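Local coordinates for protein triosephosphate isomerase (Toxoplasma gondii, PDB 5UPR) that probably catalyses the interconversion of D-glyceraldehyde 3-phosphate and dihydroxyacetone phosphate in glycolysis and gluconeogenesis, working as a homodimer, at residues Ala35-Val46 with Phe254-Gln263. Residues are numbered along the deposited sequence; the frame is centred on the assembly and turned at random.
Sequences APVSFEQVDVVV and FVSIIDAAKQ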
loop_
_atom_site.group_PDB
_atom_site.type_symbol
_atom_site.label_atom_id
_atom_site.label_comp_id
_atom_site.label_asym_id
_atom_site.label_seq_id
_atom_site.Cartn_x
_atom_site.Cartn_y
_atom_site.Cartn_z
ATOM N N ALA A 35 13.802 -18.535 -18.352
ATOM C CA ALA A 35 15.068 -17.816 -18.633
ATOM C C ALA A 35 16.154 -18.852 -18.788
ATOM O O ALA A 35 16.294 -19.714 -17.927
ATOM C CB ALA A 35 15.433 -16.870 -17.504
ATOM N N PRO A 36 16.905 -18.804 -19.888
ATOM C CA PRO A 36 17.881 -19.864 -20.112
ATOM C C PRO A 36 19.252 -19.503 -19.546
ATOM O O PRO A 36 20.270 -19.702 -20.173
ATOM C CB PRO A 36 17.882 -19.995 -21.638
ATOM C CG PRO A 36 17.638 -18.591 -22.100
ATOM C CD PRO A 36 16.885 -17.859 -21.010
ATOM N N VAL A 37 19.264 -18.939 -18.353
ATOM C CA VAL A 37 20.432 -18.527 -17.632
ATOM C C VAL A 37 20.204 -19.196 -16.288
ATOM O O VAL A 37 19.049 -19.314 -15.847
ATOM C CB VAL A 37 20.444 -16.971 -17.525
ATOM C CG1 VAL A 37 21.267 -16.404 -16.352
ATOM C CG2 VAL A 37 20.852 -16.375 -18.878
ATOM N N SER A 38 21.271 -19.701 -15.688
ATOM C CA SER A 38 21.135 -20.315 -14.365
ATOM C C SER A 38 21.107 -19.207 -13.341
ATOM O O SER A 38 21.846 -18.262 -13.471
ATOM C CB SER A 38 22.250 -21.304 -14.053
ATOM O OG SER A 38 22.008 -21.861 -12.774
ATOM N N PHE A 39 20.227 -19.310 -12.360
ATOM C CA PHE A 39 20.188 -18.392 -11.236
ATOM C C PHE A 39 20.859 -19.045 -10.027
ATOM O O PHE A 39 20.700 -18.551 -8.898
ATOM C CB PHE A 39 18.729 -18.022 -10.843
ATOM C CG PHE A 39 17.890 -17.383 -11.946
ATOM C CD1 PHE A 39 18.377 -17.054 -13.216
ATOM C CD2 PHE A 39 16.605 -17.061 -11.665
ATOM C CE1 PHE A 39 17.569 -16.475 -14.165
ATOM C CE2 PHE A 39 15.756 -16.506 -12.613
ATOM C CZ PHE A 39 16.232 -16.224 -13.871
ATOM N N GLU A 40 21.627 -20.116 -10.195
ATOM C CA GLU A 40 22.199 -20.830 -9.026
ATOM C C GLU A 40 23.068 -19.947 -8.096
ATOM O O GLU A 40 22.988 -20.081 -6.879
ATOM C CB GLU A 40 22.976 -22.079 -9.453
ATOM C CG GLU A 40 22.103 -23.244 -9.884
ATOM C CD GLU A 40 21.475 -24.002 -8.723
ATOM O OE1 GLU A 40 21.686 -25.229 -8.674
ATOM O OE2 GLU A 40 20.774 -23.397 -7.861
ATOM N N GLN A 41 23.858 -19.044 -8.662
ATOM C CA GLN A 41 24.788 -18.255 -7.893
ATOM C C GLN A 41 24.244 -16.903 -7.349
ATOM O O GLN A 41 24.974 -16.150 -6.733
ATOM C CB GLN A 41 26.005 -17.940 -8.777
ATOM C CG GLN A 41 26.651 -19.108 -9.482
ATOM C CD GLN A 41 28.093 -18.741 -9.834
ATOM O OE1 GLN A 41 28.934 -18.687 -8.933
ATOM N NE2 GLN A 41 28.376 -18.431 -11.123
ATOM N N VAL A 42 22.959 -16.620 -7.580
ATOM C CA VAL A 42 22.364 -15.315 -7.356
ATOM C C VAL A 42 21.004 -15.488 -6.668
ATOM O O VAL A 42 20.169 -16.291 -7.105
ATOM C CB VAL A 42 22.189 -14.612 -8.715
ATOM C CG1 VAL A 42 21.517 -13.269 -8.536
ATOM C CG2 VAL A 42 23.542 -14.438 -9.428
ATOM N N ASP A 43 20.785 -14.755 -5.585
ATOM C CA ASP A 43 19.433 -14.589 -5.024
ATOM C C ASP A 43 18.711 -13.562 -5.912
ATOM O O ASP A 43 19.186 -12.436 -6.117
ATOM C CB ASP A 43 19.544 -14.020 -3.608
ATOM C CG ASP A 43 20.200 -14.975 -2.634
ATOM O OD1 ASP A 43 20.065 -16.192 -2.828
ATOM O OD2 ASP A 43 20.898 -14.535 -1.700
ATOM N N VAL A 44 17.596 -13.953 -6.488
ATOM C CA VAL A 44 16.774 -13.084 -7.277
ATOM C C VAL A 44 15.468 -12.789 -6.501
ATOM O O VAL A 44 14.787 -13.696 -6.073
ATOM C CB VAL A 44 16.488 -13.658 -8.652
ATOM C CG1 VAL A 44 15.539 -12.769 -9.443
ATOM C CG2 VAL A 44 17.804 -13.869 -9.422
ATOM N N VAL A 45 15.130 -11.491 -6.382
ATOM C CA VAL A 45 13.852 -11.123 -5.737
ATOM C C VAL A 45 13.077 -10.184 -6.667
ATOM O O VAL A 45 13.677 -9.252 -7.212
ATOM C CB VAL A 45 14.126 -10.463 -4.367
ATOM C CG1 VAL A 45 12.840 -9.938 -3.723
ATOM C CG2 VAL A 45 14.835 -11.432 -3.425
ATOM N N VAL A 46 11.786 -10.427 -6.859
ATOM C CA VAL A 46 10.928 -9.528 -7.641
ATOM C C VAL A 46 9.821 -8.936 -6.753
ATOM O O VAL A 46 9.254 -9.653 -5.906
ATOM C CB VAL A 46 10.374 -10.175 -8.905
ATOM C CG1 VAL A 46 11.531 -10.623 -9.797
ATOM C CG2 VAL A 46 9.549 -11.376 -8.602
ATOM N N PHE A 254 16.197 -7.616 -17.662
ATOM C CA PHE A 254 16.353 -8.086 -16.292
ATOM C C PHE A 254 17.178 -9.344 -16.242
ATOM O O PHE A 254 18.017 -9.476 -15.357
ATOM C CB PHE A 254 14.979 -8.337 -15.645
ATOM C CG PHE A 254 15.032 -8.620 -14.174
ATOM C CD1 PHE A 254 15.514 -7.661 -13.274
ATOM C CD2 PHE A 254 14.492 -9.794 -13.671
ATOM C CE1 PHE A 254 15.490 -7.886 -11.923
ATOM C CE2 PHE A 254 14.490 -10.044 -12.337
ATOM C CZ PHE A 254 14.981 -9.093 -11.435
ATOM N N VAL A 255 16.949 -10.256 -17.183
ATOM C CA VAL A 255 17.706 -11.520 -17.196
ATOM C C VAL A 255 19.208 -11.261 -17.506
ATOM O O VAL A 255 20.074 -11.933 -16.932
ATOM C CB VAL A 255 17.075 -12.526 -18.179
ATOM C CG1 VAL A 255 17.905 -13.808 -18.293
ATOM C CG2 VAL A 255 15.668 -12.886 -17.747
ATOM N N SER A 256 19.514 -10.320 -18.387
ATOM C CA SER A 256 20.921 -9.919 -18.598
ATOM C C SER A 256 21.568 -9.361 -17.336
ATOM O O SER A 256 22.748 -9.573 -17.132
ATOM C CB SER A 256 21.094 -8.871 -19.682
ATOM O OG SER A 256 20.299 -9.167 -20.804
ATOM N N ILE A 257 20.809 -8.632 -16.506
ATOM C CA ILE A 257 21.381 -8.043 -15.296
ATOM C C ILE A 257 21.686 -9.141 -14.296
ATOM O O ILE A 257 22.748 -9.118 -13.698
ATOM C CB ILE A 257 20.498 -6.940 -14.702
ATOM C CG1 ILE A 257 20.401 -5.755 -15.653
ATOM C CG2 ILE A 257 21.039 -6.457 -13.346
ATOM C CD1 ILE A 257 19.213 -4.809 -15.416
ATOM N N ILE A 258 20.784 -10.118 -14.153
ATOM C CA ILE A 258 21.012 -11.274 -13.289
ATOM C C ILE A 258 22.292 -11.982 -13.696
ATOM O O ILE A 258 23.149 -12.279 -12.857
ATOM C CB ILE A 258 19.823 -12.297 -13.328
ATOM C CG1 ILE A 258 18.565 -11.707 -12.693
ATOM C CG2 ILE A 258 20.205 -13.633 -12.676
ATOM C CD1 ILE A 258 17.280 -12.447 -13.072
ATOM N N ASP A 259 22.428 -12.229 -14.990
ATOM C CA ASP A 259 23.649 -12.843 -15.524
ATOM C C ASP A 259 24.944 -12.053 -15.226
ATOM O O ASP A 259 25.965 -12.615 -15.022
ATOM C CB ASP A 259 23.476 -13.067 -17.006
ATOM C CG ASP A 259 24.391 -14.154 -17.516
ATOM O OD1 ASP A 259 24.471 -15.269 -16.913
ATOM O OD2 ASP A 259 25.033 -13.878 -18.532
ATOM N N ALA A 260 24.870 -10.738 -15.192
ATOM C CA ALA A 260 26.023 -9.891 -14.814
ATOM C C ALA A 260 26.466 -10.007 -13.356
ATOM O O ALA A 260 27.618 -9.772 -13.068
ATOM C CB ALA A 260 25.752 -8.436 -15.123
ATOM N N ALA A 261 25.541 -10.313 -12.440
ATOM C CA ALA A 261 25.860 -10.473 -11.029
ATOM C C ALA A 261 26.488 -11.889 -10.641
ATOM O O ALA A 261 26.189 -12.478 -9.635
ATOM C CB ALA A 261 24.634 -10.186 -10.202
ATOM N N LYS A 262 27.466 -12.318 -11.432
ATOM C CA LYS A 262 28.277 -13.529 -11.247
ATOM C C LYS A 262 29.716 -13.167 -11.562
ATOM O O LYS A 262 30.029 -12.340 -12.455
ATOM C CB LYS A 262 27.867 -14.607 -12.218
ATOM C CG LYS A 262 26.413 -14.978 -12.108
ATOM C CD LYS A 262 26.127 -16.248 -12.867
ATOM C CE LYS A 262 25.767 -16.023 -14.317
ATOM N NZ LYS A 262 24.445 -16.681 -14.583
ATOM N N GLN A 263 30.584 -13.802 -10.827
ATOM C CA GLN A 263 31.986 -13.692 -11.103
ATOM C C GLN A 263 32.354 -15.069 -11.658
ATOM O O GLN A 263 32.068 -16.071 -11.061
ATOM C CB GLN A 263 32.687 -13.370 -9.819
ATOM C CG GLN A 263 34.071 -12.778 -9.949
ATOM C CD GLN A 263 34.656 -12.572 -8.569
ATOM O OE1 GLN A 263 35.873 -12.434 -8.356
ATOM N NE2 GLN A 263 33.782 -12.617 -7.599
#
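Ile258 is the apolar hub, wedged between Phe39 and Val44. Its chi1 of -68° puts CG1 anti to the carbonyl carbon, and a near-extended chi2 (162°) carries CD1 over one face of the Phe39 ring, 4.0 Å from Phe39 CZ; Ile258 CG2 lies 3.9 Å from Phe39 CD1. Ile258 CD1 also meets both methyls of Val44, which comes in at roughly a right angle. One turn earlier, Phe254 CE2 lies 3.9 Å from Val46 CG1, the ring meeting Val46 and Val44 obliquely. Val37 and Val255 lie alongside each other, heading opposite ways, with Val37 CG2 4.0 Å from Val255 CG1; Ala35 CB touches both Val255 methyls.

At the helix end, Lys262, bent at chi3 and chi4, brings NZ back to Asp259 OD1 in a 2.7 Å salt bridge on the carboxylate's anti side; the same NZ makes a weak 3.2 Å hydrogen bond to Ser38 O. Gln41 lies across the Lys262 stem, its NE2 3.6 Å from Lys262 CD. Val42 CG2 packs on Ala261 O, 3.3 Å away.

In this TIM barrel, the final helix, 253-260, packs outside strand 42-47, nearly antiparallel to it; Val44 touches strand 65-69, Phe254 strands 10-15 and 242-245.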